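Local coordinates for protein UDP-glucose 4-epimerase (Campylobacter jejuni subsp. jejuni serotype O:2, PDB 7K3P) that catalyses the interconversion of UDP-glucose and UDP-galactose, and probably of their N-acetylated counterparts, with bound NAD (nicotinamide-adenine dinucleotide), at residues G26-H31 against I246-I251; V92-S97 against I134-A139; C186-F191 against S253-A258. The protein carries 2 engineered substitutions. All coordinates share one frame; numbering follows the deposited sequence.

Contact 1. Residues G26-H31 against I246-I251; sequences GYIGSH and IHVDDI. With NAD (nicotinamide-adenine-dinucleotide), chain C.
Val248 sits in the corner formed by the rings of Tyr27 and His31, where the first helix of the Rossmann fold, 27-37, meets the start of helix 248-261. Its CG2 lies over a face of each ring, 3.9 Å from the Tyr27 centroid and 3.8 Å from the His31 centroid, so one methyl makes two CH-pi contacts. CG1, placed between the backbone N and the carbonyl carbon of Val248 (chi1 62°), is 3.5 Å from Tyr27 OH and also reaches the CD2 side of the imidazole. Next to this cluster Ile28 and Ile251 meet at about a right angle through their CG2 methyls.

At the solvent side the contact turns polar. Asp249 OD1 comes to the edge of the His31 ring, in its plane, 3.2 Å from CD2, a carbon rather than a nitrogen. A water joins the two helices here by donating both to Asp249 OD1 and to His31 O. The imidazole is held one turn back in its own helix, where ND1 donates to Tyr27 O (2.7 Å), while Tyr27 OH is hydrogen-bonded to Ala194 O.

Gly26 and Gly29 match the glycine-rich turn of the Rossmann type, and Gly26 is the N-cap of helix 27-37. Its backbone lies close against the cofactor, Gly26 N being 2.9 Å from NAD O3B. The amides that follow point into the pyrophosphate: Tyr27 N donates to O2A of one phosphate and Ile28 N to O1N of the other, and the helix dipole probably adds to their pull on the negative charge. Helix 248-261 is capped by a side chain: His247, at its N-cap, accepts through ND1 from Asp249 N at 2.9 Å with an N-H...N angle of 161°.

Contact 2. Residues V92-S97 against I134-A139; sequences VHFAAS and IFSSTA. With NAD (nicotinamide-adenine-dinucleotide), chain C.
His93 and Phe135 stand side by side on one face of the parallel Rossmann sheet and point the same way, CG anti to the backbone N in both (chi1 180° and -180°). Their planes differ by 21° and the rings meet rim to rim, His93 CD2 lying 3.7 Å from Phe135 CD1, with neither over the other's face. Val92 and Ile134 occupy the other face, touching through CG2 and CD1. In the backbone, His93 N donates to Ile134 O at 2.7 Å in a nearly straight bond, whereas the next link, Ser136 N to His93 O, is weak at 3.3 Å as the strands part.

Here Ser136 OG approaches the Phe94 ring obliquely, 3.2 Å from CD1, a close approach rather than a hydrogen bond; the hydroxyl is hydrogen-bonded to His255 NE2. The chain beyond His93 turns to the cofactor, and Phe94 O accepts from NAD O3D at 2.8 Å. Both imidazole nitrogens of His93 are engaged, ND1 with Ser22 OG and NE2 with Thr118 OG1. Strand 90-93 lies between strands 18-22 and 132-136, helices 107-127 and 161-179 pack on the His93-Phe135 face, and helix 248-261 covers Val92 and Ile134.

Contact 3. Residues C186-F191 against S253-A258; sequences CILRYF and SAHLAA. With NAD (nicotinamide-adenine-dinucleotide), chain C.
The His255 imidazole carries Leu188 CD1 squarely over one face, the methyl 3.5 Å from the ring centroid and only 1° off the normal, so all five ring atoms are almost equally far from it. At the ring's edge, near its plane, lies Tyr190 OH, 3.9 Å from CE1; the two side chains cross at about a right angle. The tyrosine ring in turn lies obliquely against the nicotinamide, with CE2 3.2 Å from NAD C5N, and its hydroxyl donates to the ribose O4D at 2.9 Å.

Farther along, Ala258 CB touches both Cys186 SG, at 3.8 Å, and Leu188 CD1, packing helix 248-261 on strand 184-189 of the Rossmann sheet. The axes of strand 186-189 and helix 253-258 run nearly antiparallel, at 157°, and approach to 9.6 Å, the usual spacing of a helix lying on a sheet. Leu188 also packs against Phe270 of the neighbouring strand 268-271.

No hydrogen bond crosses between the segments. His255 ND1 is bonded to Ile251 O one turn back and NE2 is bonded on the sheet side, which fixes the ring's rotation; with both nitrogens engaged in other directions, the pi face receives the Leu188 methyl in a CH-pi contact.

Overall arrangement
All three contacts are largely buried and border the same NAD, but only in contact 1 are any of the touching residues partly exposed, His31 and Asp249. Contacts 1 and 3 share helix 248-261, its start lying on helix 27-37 and its middle on strand 184-189. Contact 2 is a strand pair in the sheet that contact 3 covers, joined to it by probable backbone hydrogen bonds between Phe135, Ser137 and Leu188. Backbone hydrogen bonds, one good and one weak, cross contact 2, while none crosses contacts 1 and 3, which rest on methyl-on-ring packing. Phe94 of contact 2 packs on Ile28 and His255, and Tyr190 of contact 3 on Ile28 and Ile251, knitting the three together.

Contact 1. Residues G26-H31 against I246-I251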
loop_
_atom_site.group_PDB
_atom_site.type_symbol
_atom_site.label_atom_id
_atom_site.label_comp_id
_atom_site.label_asym_id
_atom_site.label_seq_id
_atom_site.Cartn_x
_atom_site.Cartn_y
_atom_site.Cartn_z
ATOM N N GLY A 26 -5.627 -7.276 -22.932
ATOM C CA GLY A 26 -6.263 -5.971 -22.793
ATOM C C GLY A 26 -5.796 -4.972 -23.855
ATOM O O GLY A 26 -5.104 -5.347 -24.805
ATOM N N TYR A 27 -6.165 -3.703 -23.696
ATOM C CA TYR A 27 -5.929 -2.693 -24.737
ATOM C C TYR A 27 -4.448 -2.412 -24.961
ATOM O O TYR A 27 -3.937 -2.581 -26.074
ATOM C CB TYR A 27 -6.691 -1.403 -24.409
ATOM C CG TYR A 27 -6.604 -0.315 -25.469
ATOM C CD1 TYR A 27 -6.856 -0.588 -26.819
ATOM C CD2 TYR A 27 -6.294 0.995 -25.114
ATOM C CE1 TYR A 27 -6.784 0.415 -27.783
ATOM C CE2 TYR A 27 -6.233 2.009 -26.069
ATOM C CZ TYR A 27 -6.479 1.714 -27.399
ATOM O OH TYR A 27 -6.416 2.725 -28.342
ATOM N N ILE A 28 -3.743 -1.986 -23.921
ATOM C CA ILE A 28 -2.335 -1.662 -24.095
ATOM C C ILE A 28 -1.497 -2.940 -24.174
ATOM O O ILE A 28 -0.533 -3.020 -24.948
ATOM C CB ILE A 28 -1.812 -0.778 -22.965
ATOM C CG1 ILE A 28 -2.651 0.502 -22.847
ATOM C CG2 ILE A 28 -0.356 -0.441 -23.195
ATOM C CD1 ILE A 28 -2.230 1.374 -21.663
ATOM N N GLY A 29 -1.869 -3.934 -23.364
ATOM C CA GLY A 29 -1.192 -5.225 -23.372
ATOM C C GLY A 29 -1.165 -5.930 -24.729
ATOM O O GLY A 29 -0.118 -6.450 -25.140
ATOM N N SER A 30 -2.301 -5.958 -25.425
ATOM C CA SER A 30 -2.361 -6.623 -26.724
ATOM C C SER A 30 -1.535 -5.868 -27.773
ATOM O O SER A 30 -0.876 -6.486 -28.612
ATOM C CB SER A 30 -3.800 -6.776 -27.199
ATOM O OG SER A 30 -4.407 -5.520 -27.406
ATOM N N HIS A 31 -1.569 -4.539 -27.726
ATOM C CA HIS A 31 -0.740 -3.742 -28.632
ATOM C C HIS A 31 0.737 -3.928 -28.347
ATOM O O HIS A 31 1.566 -3.934 -29.267
ATOM C CB HIS A 31 -1.102 -2.261 -28.538
ATOM C CG HIS A 31 -2.371 -1.919 -29.237
ATOM N ND1 HIS A 31 -3.612 -2.197 -28.709
ATOM C CD2 HIS A 31 -2.594 -1.353 -30.449
ATOM C CE1 HIS A 31 -4.547 -1.799 -29.553
ATOM N NE2 HIS A 31 -3.955 -1.283 -30.614
ATOM N N ILE A 246 -1.727 10.064 -25.181
ATOM C CA ILE A 246 -0.725 9.263 -25.877
ATOM C C ILE A 246 -1.346 8.163 -26.740
ATOM O O ILE A 246 -2.391 7.587 -26.392
ATOM C CB ILE A 246 0.319 8.683 -24.899
ATOM C CG1 ILE A 246 1.526 8.144 -25.667
ATOM C CG2 ILE A 246 -0.316 7.600 -23.995
ATOM C CD1 ILE A 246 2.749 7.951 -24.785
ATOM N N HIS A 247 -0.708 7.887 -27.875
ATOM C CA HIS A 247 -1.182 6.847 -28.787
ATOM C C HIS A 247 -0.898 5.467 -28.183
ATOM O O HIS A 247 0.157 5.249 -27.602
ATOM C CB HIS A 247 -0.496 6.985 -30.151
ATOM C CG HIS A 247 -1.102 6.130 -31.217
ATOM N ND1 HIS A 247 -0.802 4.792 -31.357
ATOM C CD2 HIS A 247 -1.995 6.420 -32.191
ATOM C CE1 HIS A 247 -1.482 4.294 -32.374
ATOM N NE2 HIS A 247 -2.216 5.259 -32.894
ATOM N N VAL A 248 -1.843 4.539 -28.321
ATOM C CA VAL A 248 -1.679 3.213 -27.710
ATOM C C VAL A 248 -0.399 2.506 -28.171
ATOM O O VAL A 248 0.202 1.744 -27.408
ATOM C CB VAL A 248 -2.919 2.308 -27.931
ATOM C CG1 VAL A 248 -3.144 2.043 -29.425
ATOM C CG2 VAL A 248 -2.766 0.990 -27.168
ATOM N N ASP A 249 0.040 2.767 -29.403
ATOM C CA ASP A 249 1.230 2.081 -29.911
ATOM C C ASP A 249 2.522 2.725 -29.408
ATOM O O ASP A 249 3.575 2.083 -29.390
ATOM C CB ASP A 249 1.204 1.977 -31.454
ATOM C CG ASP A 249 0.239 0.901 -31.956
ATOM O OD1 ASP A 249 0.259 -0.227 -31.409
ATOM O OD2 ASP A 249 -0.553 1.190 -32.883
ATOM N N ASP A 250 2.429 3.989 -28.987
ATOM C CA ASP A 250 3.574 4.718 -28.431
ATOM C C ASP A 250 3.802 4.409 -26.955
ATOM O O ASP A 250 4.949 4.346 -26.478
ATOM C CB ASP A 250 3.385 6.231 -28.616
ATOM C CG ASP A 250 3.624 6.682 -30.053
ATOM O OD1 ASP A 250 4.407 6.011 -30.756
ATOM O OD2 ASP A 250 3.034 7.705 -30.476
ATOM N N ILE A 251 2.716 4.263 -26.203
ATOM C CA ILE A 251 2.891 3.797 -24.823
ATOM C C ILE A 251 3.333 2.328 -24.894
ATOM O O ILE A 251 4.160 1.881 -24.103
ATOM C CB ILE A 251 1.616 3.994 -23.958
ATOM C CG1 ILE A 251 1.829 3.451 -22.542
ATOM C CG2 ILE A 251 0.397 3.362 -24.615
ATOM C CD1 ILE A 251 3.019 4.077 -21.844
HETATM P PA NAD C . -7.176 -3.071 -19.873
HETATM O O1A NAD C . -8.387 -3.310 -19.006
HETATM O O2A NAD C . -7.549 -3.079 -21.328
HETATM O O5B NAD C . -6.099 -4.206 -19.665
HETATM C C5B NAD C . -6.105 -4.903 -18.453
HETATM C C4B NAD C . -5.952 -6.349 -18.718
HETATM O O4B NAD C . -5.598 -7.055 -17.564
HETATM C C3B NAD C . -7.280 -6.965 -19.259
HETATM O O3B NAD C . -7.195 -7.722 -20.526
HETATM C C2B NAD C . -7.840 -7.723 -18.032
HETATM O O2B NAD C . -8.612 -8.796 -18.364
HETATM C C1B NAD C . -6.554 -8.100 -17.369
HETATM N N9A NAD C . -6.726 -8.411 -15.941
HETATM C C8A NAD C . -7.282 -7.616 -15.003
HETATM N N7A NAD C . -7.291 -8.233 -13.812
HETATM C C5A NAD C . -6.738 -9.446 -13.943
HETATM C C6A NAD C . -6.489 -10.515 -13.066
HETATM N N6A NAD C . -6.848 -10.401 -11.672
HETATM N N1A NAD C . -5.888 -11.632 -13.521
HETATM C C2A NAD C . -5.534 -11.772 -14.811
HETATM N N3A NAD C . -5.775 -10.758 -15.706
HETATM C C4A NAD C . -6.366 -9.596 -15.302
HETATM O O3 NAD C . -6.542 -1.678 -19.443
HETATM P PN NAD C . -5.427 -0.929 -20.271
HETATM O O1N NAD C . -4.845 -1.844 -21.333
HETATM O O2N NAD C . -6.061 0.273 -20.902
HETATM O O5D NAD C . -4.299 -0.481 -19.258
HETATM C C5D NAD C . -3.359 -1.442 -18.839
HETATM C C4D NAD C . -2.458 -0.898 -17.743
HETATM O O4D NAD C . -1.962 0.380 -18.075
HETATM C C3D NAD C . -3.100 -0.859 -16.361
HETATM O O3D NAD C . -2.175 -1.213 -15.414
HETATM C C2D NAD C . -3.432 0.553 -16.123
HETATM O O2D NAD C . -3.484 0.906 -14.791
HETATM C C1D NAD C . -2.321 1.261 -16.943
HETATM N N1N NAD C . -2.664 2.686 -17.401
HETATM C C2N NAD C . -3.646 2.786 -18.367
HETATM C C3N NAD C . -4.008 4.045 -18.836
HETATM C C7N NAD C . -5.078 4.168 -19.889
HETATM O O7N NAD C . -5.663 3.191 -20.330
HETATM N N7N NAD C . -5.418 5.465 -20.370
HETATM C C4N NAD C . -3.375 5.169 -18.340
HETATM C C5N NAD C . -2.397 5.056 -17.378
HETATM C C6N NAD C . -2.024 3.796 -16.890
HETATM O O HOH W 1 0.669 -2.807 -31.755
#

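Contact 2. Residues V92-S97 against I134-A139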
loop_
_atom_site.group_PDB
_atom_site.type_symbol
_atom_site.label_atom_id
_atom_site.label_comp_id
_atom_site.label_asym_id
_atom_site.label_seq_id
_atom_site.Cartn_x
_atom_site.Cartn_y
_atom_site.Cartn_z
ATOM N N VAL A 92 6.233 -7.927 -17.944
ATOM C CA VAL A 92 5.681 -6.625 -18.233
ATOM C C VAL A 92 4.263 -6.689 -17.709
ATOM O O VAL A 92 3.425 -7.430 -18.246
ATOM C CB VAL A 92 5.679 -6.341 -19.738
ATOM C CG1 VAL A 92 5.085 -4.969 -20.012
ATOM C CG2 VAL A 92 7.126 -6.429 -20.297
ATOM N N HIS A 93 3.998 -5.924 -16.646
ATOM C CA HIS A 93 2.772 -6.089 -15.855
ATOM C C HIS A 93 1.694 -5.014 -16.128
ATOM O O HIS A 93 1.744 -3.915 -15.562
ATOM C CB HIS A 93 3.151 -6.114 -14.365
ATOM C CG HIS A 93 1.990 -6.271 -13.432
ATOM N ND1 HIS A 93 0.894 -7.086 -13.725
ATOM C CD2 HIS A 93 1.735 -5.736 -12.218
ATOM C CE1 HIS A 93 0.039 -7.027 -12.728
ATOM N NE2 HIS A 93 0.515 -6.219 -11.792
ATOM N N PHE A 94 0.728 -5.338 -16.982
ATOM C CA PHE A 94 -0.370 -4.434 -17.332
ATOM C C PHE A 94 -1.657 -4.704 -16.539
ATOM O O PHE A 94 -2.521 -3.821 -16.433
ATOM C CB PHE A 94 -0.760 -4.599 -18.805
ATOM C CG PHE A 94 0.266 -4.098 -19.785
ATOM C CD1 PHE A 94 0.400 -2.737 -20.049
ATOM C CD2 PHE A 94 1.061 -4.995 -20.483
ATOM C CE1 PHE A 94 1.342 -2.281 -20.971
ATOM C CE2 PHE A 94 2.004 -4.554 -21.400
ATOM C CZ PHE A 94 2.142 -3.195 -21.653
ATOM N N ALA A 95 -1.831 -5.942 -16.068
ATOM C CA ALA A 95 -3.099 -6.360 -15.457
ATOM C C ALA A 95 -3.455 -5.493 -14.250
ATOM O O ALA A 95 -2.659 -5.335 -13.319
ATOM C CB ALA A 95 -3.047 -7.843 -15.053
ATOM N N ALA A 96 -4.661 -4.932 -14.274
ATOM C CA ALA A 96 -5.144 -4.093 -13.190
ATOM C C ALA A 96 -6.579 -3.688 -13.487
ATOM O O ALA A 96 -7.058 -3.903 -14.601
ATOM C CB ALA A 96 -4.265 -2.840 -13.068
ATOM N N SER A 97 -7.242 -3.091 -12.492
ATOM C CA SER A 97 -8.474 -2.337 -12.716
ATOM C C SER A 97 -8.060 -0.874 -12.855
ATOM O O SER A 97 -7.147 -0.430 -12.152
ATOM C CB SER A 97 -9.432 -2.511 -11.533
ATOM O OG SER A 97 -9.729 -3.875 -11.334
ATOM N N ILE A 134 8.694 -4.804 -15.422
ATOM C CA ILE A 134 8.221 -3.534 -15.961
ATOM C C ILE A 134 6.780 -3.322 -15.480
ATOM O O ILE A 134 5.895 -4.153 -15.747
ATOM C CB ILE A 134 8.389 -3.438 -17.505
ATOM C CG1 ILE A 134 9.886 -3.425 -17.879
ATOM C CG2 ILE A 134 7.749 -2.159 -18.040
ATOM C CD1 ILE A 134 10.436 -4.768 -18.187
ATOM N N PHE A 135 6.558 -2.241 -14.728
ATOM C CA PHE A 135 5.246 -1.993 -14.108
ATOM C C PHE A 135 4.542 -0.797 -14.737
ATOM O O PHE A 135 5.084 0.322 -14.749
ATOM C CB PHE A 135 5.424 -1.770 -12.608
ATOM C CG PHE A 135 4.134 -1.508 -11.864
ATOM C CD1 PHE A 135 3.022 -2.322 -12.061
ATOM C CD2 PHE A 135 4.053 -0.473 -10.933
ATOM C CE1 PHE A 135 1.824 -2.084 -11.361
ATOM C CE2 PHE A 135 2.874 -0.229 -10.223
ATOM C CZ PHE A 135 1.757 -1.045 -10.436
ATOM N N SER A 136 3.346 -1.034 -15.274
ATOM C CA SER A 136 2.495 0.043 -15.744
ATOM C C SER A 136 1.869 0.739 -14.538
ATOM O O SER A 136 0.867 0.250 -13.984
ATOM C CB SER A 136 1.375 -0.497 -16.623
ATOM O OG SER A 136 1.889 -1.264 -17.681
ATOM N N SER A 137 2.459 1.862 -14.125
ATOM C CA SER A 137 1.859 2.673 -13.069
ATOM C C SER A 137 1.013 3.743 -13.762
ATOM O O SER A 137 0.471 3.493 -14.831
ATOM C CB SER A 137 2.940 3.295 -12.202
ATOM O OG SER A 137 2.371 3.977 -11.104
ATOM N N THR A 138 0.918 4.935 -13.181
ATOM C CA THR A 138 0.000 5.942 -13.720
ATOM C C THR A 138 0.352 7.337 -13.230
ATOM O O THR A 138 0.925 7.491 -12.159
ATOM C CB THR A 138 -1.472 5.662 -13.295
ATOM O OG1 THR A 138 -2.304 6.788 -13.638
ATOM C CG2 THR A 138 -1.565 5.441 -11.772
ATOM N N ALA A 139 -0.016 8.356 -14.004
ATOM C CA ALA A 139 0.159 9.737 -13.533
ATOM C C ALA A 139 -0.753 10.048 -12.338
ATOM O O ALA A 139 -0.508 10.997 -11.598
ATOM C CB ALA A 139 -0.074 10.746 -14.671
HETATM P PA NAD C . -7.176 -3.071 -19.873
HETATM O O1A NAD C . -8.387 -3.310 -19.006
HETATM O O2A NAD C . -7.549 -3.079 -21.328
HETATM O O5B NAD C . -6.099 -4.206 -19.665
HETATM C C5B NAD C . -6.105 -4.903 -18.453
HETATM C C4B NAD C . -5.952 -6.349 -18.718
HETATM O O4B NAD C . -5.598 -7.055 -17.564
HETATM C C3B NAD C . -7.280 -6.965 -19.259
HETATM O O3B NAD C . -7.195 -7.722 -20.526
HETATM C C2B NAD C . -7.840 -7.723 -18.032
HETATM O O2B NAD C . -8.612 -8.796 -18.364
HETATM C C1B NAD C . -6.554 -8.100 -17.369
HETATM N N9A NAD C . -6.726 -8.411 -15.941
HETATM C C8A NAD C . -7.282 -7.616 -15.003
HETATM N N7A NAD C . -7.291 -8.233 -13.812
HETATM C C5A NAD C . -6.738 -9.446 -13.943
HETATM C C6A NAD C . -6.489 -10.515 -13.066
HETATM N N6A NAD C . -6.848 -10.401 -11.672
HETATM N N1A NAD C . -5.888 -11.632 -13.521
HETATM C C2A NAD C . -5.534 -11.772 -14.811
HETATM N N3A NAD C . -5.775 -10.758 -15.706
HETATM C C4A NAD C . -6.366 -9.596 -15.302
HETATM O O3 NAD C . -6.542 -1.678 -19.443
HETATM P PN NAD C . -5.427 -0.929 -20.271
HETATM O O1N NAD C . -4.845 -1.844 -21.333
HETATM O O2N NAD C . -6.061 0.273 -20.902
HETATM O O5D NAD C . -4.299 -0.481 -19.258
HETATM C C5D NAD C . -3.359 -1.442 -18.839
HETATM C C4D NAD C . -2.458 -0.898 -17.743
HETATM O O4D NAD C . -1.962 0.380 -18.075
HETATM C C3D NAD C . -3.100 -0.859 -16.361
HETATM O O3D NAD C . -2.175 -1.213 -15.414
HETATM C C2D NAD C . -3.432 0.553 -16.123
HETATM O O2D NAD C . -3.484 0.906 -14.791
HETATM C C1D NAD C . -2.321 1.261 -16.943
HETATM N N1N NAD C . -2.664 2.686 -17.401
HETATM C C2N NAD C . -3.646 2.786 -18.367
HETATM C C3N NAD C . -4.008 4.045 -18.836
HETATM C C7N NAD C . -5.078 4.168 -19.889
HETATM O O7N NAD C . -5.663 3.191 -20.330
HETATM N N7N NAD C . -5.418 5.465 -20.370
HETATM C C4N NAD C . -3.375 5.169 -18.340
HETATM C C5N NAD C . -2.397 5.056 -17.378
HETATM C C6N NAD C . -2.024 3.796 -16.890
#

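Contact 3. Residues C186-F191 against S253-A258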
loop_
_atom_site.group_PDB
_atom_site.type_symbol
_atom_site.label_atom_id
_atom_site.label_comp_id
_atom_site.label_asym_id
_atom_site.label_seq_id
_atom_site.Cartn_x
_atom_site.Cartn_y
_atom_site.Cartn_z
ATOM N N CYS A 186 11.326 -1.386 -13.565
ATOM C CA CYS A 186 11.166 -0.110 -14.224
ATOM C C CYS A 186 9.694 0.266 -14.198
ATOM O O CYS A 186 8.854 -0.455 -14.730
ATOM C CB CYS A 186 11.653 -0.189 -15.666
ATOM S SG CYS A 186 11.774 1.442 -16.443
ATOM N N ILE A 187 9.388 1.392 -13.568
ATOM C CA ILE A 187 8.012 1.841 -13.448
ATOM C C ILE A 187 7.696 2.898 -14.490
ATOM O O ILE A 187 8.444 3.872 -14.639
ATOM C CB ILE A 187 7.759 2.437 -12.059
ATOM C CG1 ILE A 187 7.776 1.326 -10.999
ATOM C CG2 ILE A 187 6.420 3.206 -12.053
ATOM C CD1 ILE A 187 8.170 1.827 -9.607
ATOM N N LEU A 188 6.586 2.726 -15.201
ATOM C CA LEU A 188 6.172 3.718 -16.192
ATOM C C LEU A 188 4.899 4.449 -15.732
ATOM O O LEU A 188 3.880 3.811 -15.421
ATOM C CB LEU A 188 5.958 3.054 -17.566
ATOM C CG LEU A 188 7.183 2.346 -18.158
ATOM C CD1 LEU A 188 6.893 1.796 -19.541
ATOM C CD2 LEU A 188 8.351 3.319 -18.227
ATOM N N ARG A 189 4.955 5.782 -15.670
ATOM C CA ARG A 189 3.758 6.581 -15.365
ATOM C C ARG A 189 3.358 7.382 -16.600
ATOM O O ARG A 189 4.227 7.874 -17.330
ATOM C CB ARG A 189 4.034 7.542 -14.215
ATOM C CG ARG A 189 4.529 6.893 -12.926
ATOM C CD ARG A 189 5.003 7.961 -11.973
ATOM N NE ARG A 189 5.552 7.411 -10.739
ATOM C CZ ARG A 189 6.486 8.013 -10.021
ATOM N NH1 ARG A 189 6.964 9.196 -10.418
ATOM N NH2 ARG A 189 6.941 7.436 -8.922
ATOM N N TYR A 190 2.055 7.521 -16.832
ATOM C CA TYR A 190 1.573 8.276 -17.980
ATOM C C TYR A 190 0.127 8.675 -17.786
ATOM O O TYR A 190 -0.578 8.123 -16.925
ATOM C CB TYR A 190 1.739 7.473 -19.286
ATOM C CG TYR A 190 1.339 6.004 -19.178
ATOM C CD1 TYR A 190 2.188 5.068 -18.597
ATOM C CD2 TYR A 190 0.130 5.558 -19.694
ATOM C CE1 TYR A 190 1.821 3.703 -18.516
ATOM C CE2 TYR A 190 -0.230 4.224 -19.632
ATOM C CZ TYR A 190 0.613 3.308 -19.039
ATOM O OH TYR A 190 0.228 1.983 -18.982
ATOM N N PHE A 191 -0.311 9.643 -18.579
ATOM C CA PHE A 191 -1.692 10.086 -18.534
ATOM C C PHE A 191 -2.562 9.201 -19.425
ATOM O O PHE A 191 -2.208 8.056 -19.712
ATOM C CB PHE A 191 -1.774 11.564 -18.928
ATOM C CG PHE A 191 -1.336 12.494 -17.832
ATOM C CD1 PHE A 191 -2.241 12.913 -16.857
ATOM C CD2 PHE A 191 -0.016 12.920 -17.747
ATOM C CE1 PHE A 191 -1.839 13.761 -15.825
ATOM C CE2 PHE A 191 0.396 13.769 -16.721
ATOM C CZ PHE A 191 -0.516 14.194 -15.758
ATOM N N SER A 253 5.246 0.913 -27.221
ATOM C CA SER A 253 6.669 0.823 -27.548
ATOM C C SER A 253 7.547 1.230 -26.365
ATOM O O SER A 253 8.658 0.718 -26.186
ATOM C CB SER A 253 7.002 1.642 -28.818
ATOM O OG SER A 253 6.856 3.036 -28.583
ATOM N N ALA A 254 7.051 2.133 -25.525
ATOM C CA ALA A 254 7.841 2.565 -24.361
ATOM C C ALA A 254 8.053 1.438 -23.361
ATOM O O ALA A 254 9.004 1.452 -22.577
ATOM C CB ALA A 254 7.190 3.773 -23.670
ATOM N N HIS A 255 7.149 0.465 -23.359
ATOM C CA HIS A 255 7.317 -0.672 -22.460
ATOM C C HIS A 255 8.465 -1.564 -22.969
ATOM O O HIS A 255 9.279 -2.058 -22.181
ATOM C CB HIS A 255 5.994 -1.426 -22.311
ATOM C CG HIS A 255 5.037 -0.770 -21.359
ATOM N ND1 HIS A 255 4.331 0.374 -21.676
ATOM C CD2 HIS A 255 4.689 -1.087 -20.087
ATOM C CE1 HIS A 255 3.573 0.717 -20.647
ATOM N NE2 HIS A 255 3.769 -0.151 -19.672
ATOM N N LEU A 256 8.545 -1.731 -24.289
ATOM C CA LEU A 256 9.677 -2.430 -24.894
ATOM C C LEU A 256 10.954 -1.670 -24.576
ATOM O O LEU A 256 11.942 -2.257 -24.123
ATOM C CB LEU A 256 9.485 -2.578 -26.411
ATOM C CG LEU A 256 8.656 -3.774 -26.882
ATOM C CD1 LEU A 256 7.157 -3.586 -26.591
ATOM C CD2 LEU A 256 8.891 -4.047 -28.377
ATOM N N ALA A 257 10.927 -0.350 -24.767
ATOM C CA ALA A 257 12.114 0.448 -24.471
ATOM C C ALA A 257 12.540 0.319 -23.012
ATOM O O ALA A 257 13.734 0.318 -22.721
ATOM C CB ALA A 257 11.911 1.922 -24.865
ATOM N N ALA A 258 11.568 0.208 -22.098
ATOM C CA ALA A 258 11.851 0.080 -20.655
ATOM C C ALA A 258 12.563 -1.233 -20.348
ATOM O O ALA A 258 13.438 -1.303 -19.483
ATOM C CB ALA A 258 10.540 0.162 -19.837
HETATM P PA NAD C . -7.176 -3.071 -19.873
HETATM O O1A NAD C . -8.387 -3.310 -19.006
HETATM O O2A NAD C . -7.549 -3.079 -21.328
HETATM O O5B NAD C . -6.099 -4.206 -19.665
HETATM C C5B NAD C . -6.105 -4.903 -18.453
HETATM C C4B NAD C . -5.952 -6.349 -18.718
HETATM O O4B NAD C . -5.598 -7.055 -17.564
HETATM C C3B NAD C . -7.280 -6.965 -19.259
HETATM O O3B NAD C . -7.195 -7.722 -20.526
HETATM C C2B NAD C . -7.840 -7.723 -18.032
HETATM O O2B NAD C . -8.612 -8.796 -18.364
HETATM C C1B NAD C . -6.554 -8.100 -17.369
HETATM N N9A NAD C . -6.726 -8.411 -15.941
HETATM C C8A NAD C . -7.282 -7.616 -15.003
HETATM N N7A NAD C . -7.291 -8.233 -13.812
HETATM C C5A NAD C . -6.738 -9.446 -13.943
HETATM C C6A NAD C . -6.489 -10.515 -13.066
HETATM N N6A NAD C . -6.848 -10.401 -11.672
HETATM N N1A NAD C . -5.888 -11.632 -13.521
HETATM C C2A NAD C . -5.534 -11.772 -14.811
HETATM N N3A NAD C . -5.775 -10.758 -15.706
HETATM C C4A NAD C . -6.366 -9.596 -15.302
HETATM O O3 NAD C . -6.542 -1.678 -19.443
HETATM P PN NAD C . -5.427 -0.929 -20.271
HETATM O O1N NAD C . -4.845 -1.844 -21.333
HETATM O O2N NAD C . -6.061 0.273 -20.902
HETATM O O5D NAD C . -4.299 -0.481 -19.258
HETATM C C5D NAD C . -3.359 -1.442 -18.839
HETATM C C4D NAD C . -2.458 -0.898 -17.743
HETATM O O4D NAD C . -1.962 0.380 -18.075
HETATM C C3D NAD C . -3.100 -0.859 -16.361
HETATM O O3D NAD C . -2.175 -1.213 -15.414
HETATM C C2D NAD C . -3.432 0.553 -16.123
HETATM O O2D NAD C . -3.484 0.906 -14.791
HETATM C C1D NAD C . -2.321 1.261 -16.943
HETATM N N1N NAD C . -2.664 2.686 -17.401
HETATM C C2N NAD C . -3.646 2.786 -18.367
HETATM C C3N NAD C . -4.008 4.045 -18.836
HETATM C C7N NAD C . -5.078 4.168 -19.889
HETATM O O7N NAD C . -5.663 3.191 -20.330
HETATM N N7N NAD C . -5.418 5.465 -20.370
HETATM C C4N NAD C . -3.375 5.169 -18.340
HETATM C C5N NAD C . -2.397 5.056 -17.378
HETATM C C6N NAD C . -2.024 3.796 -16.890
#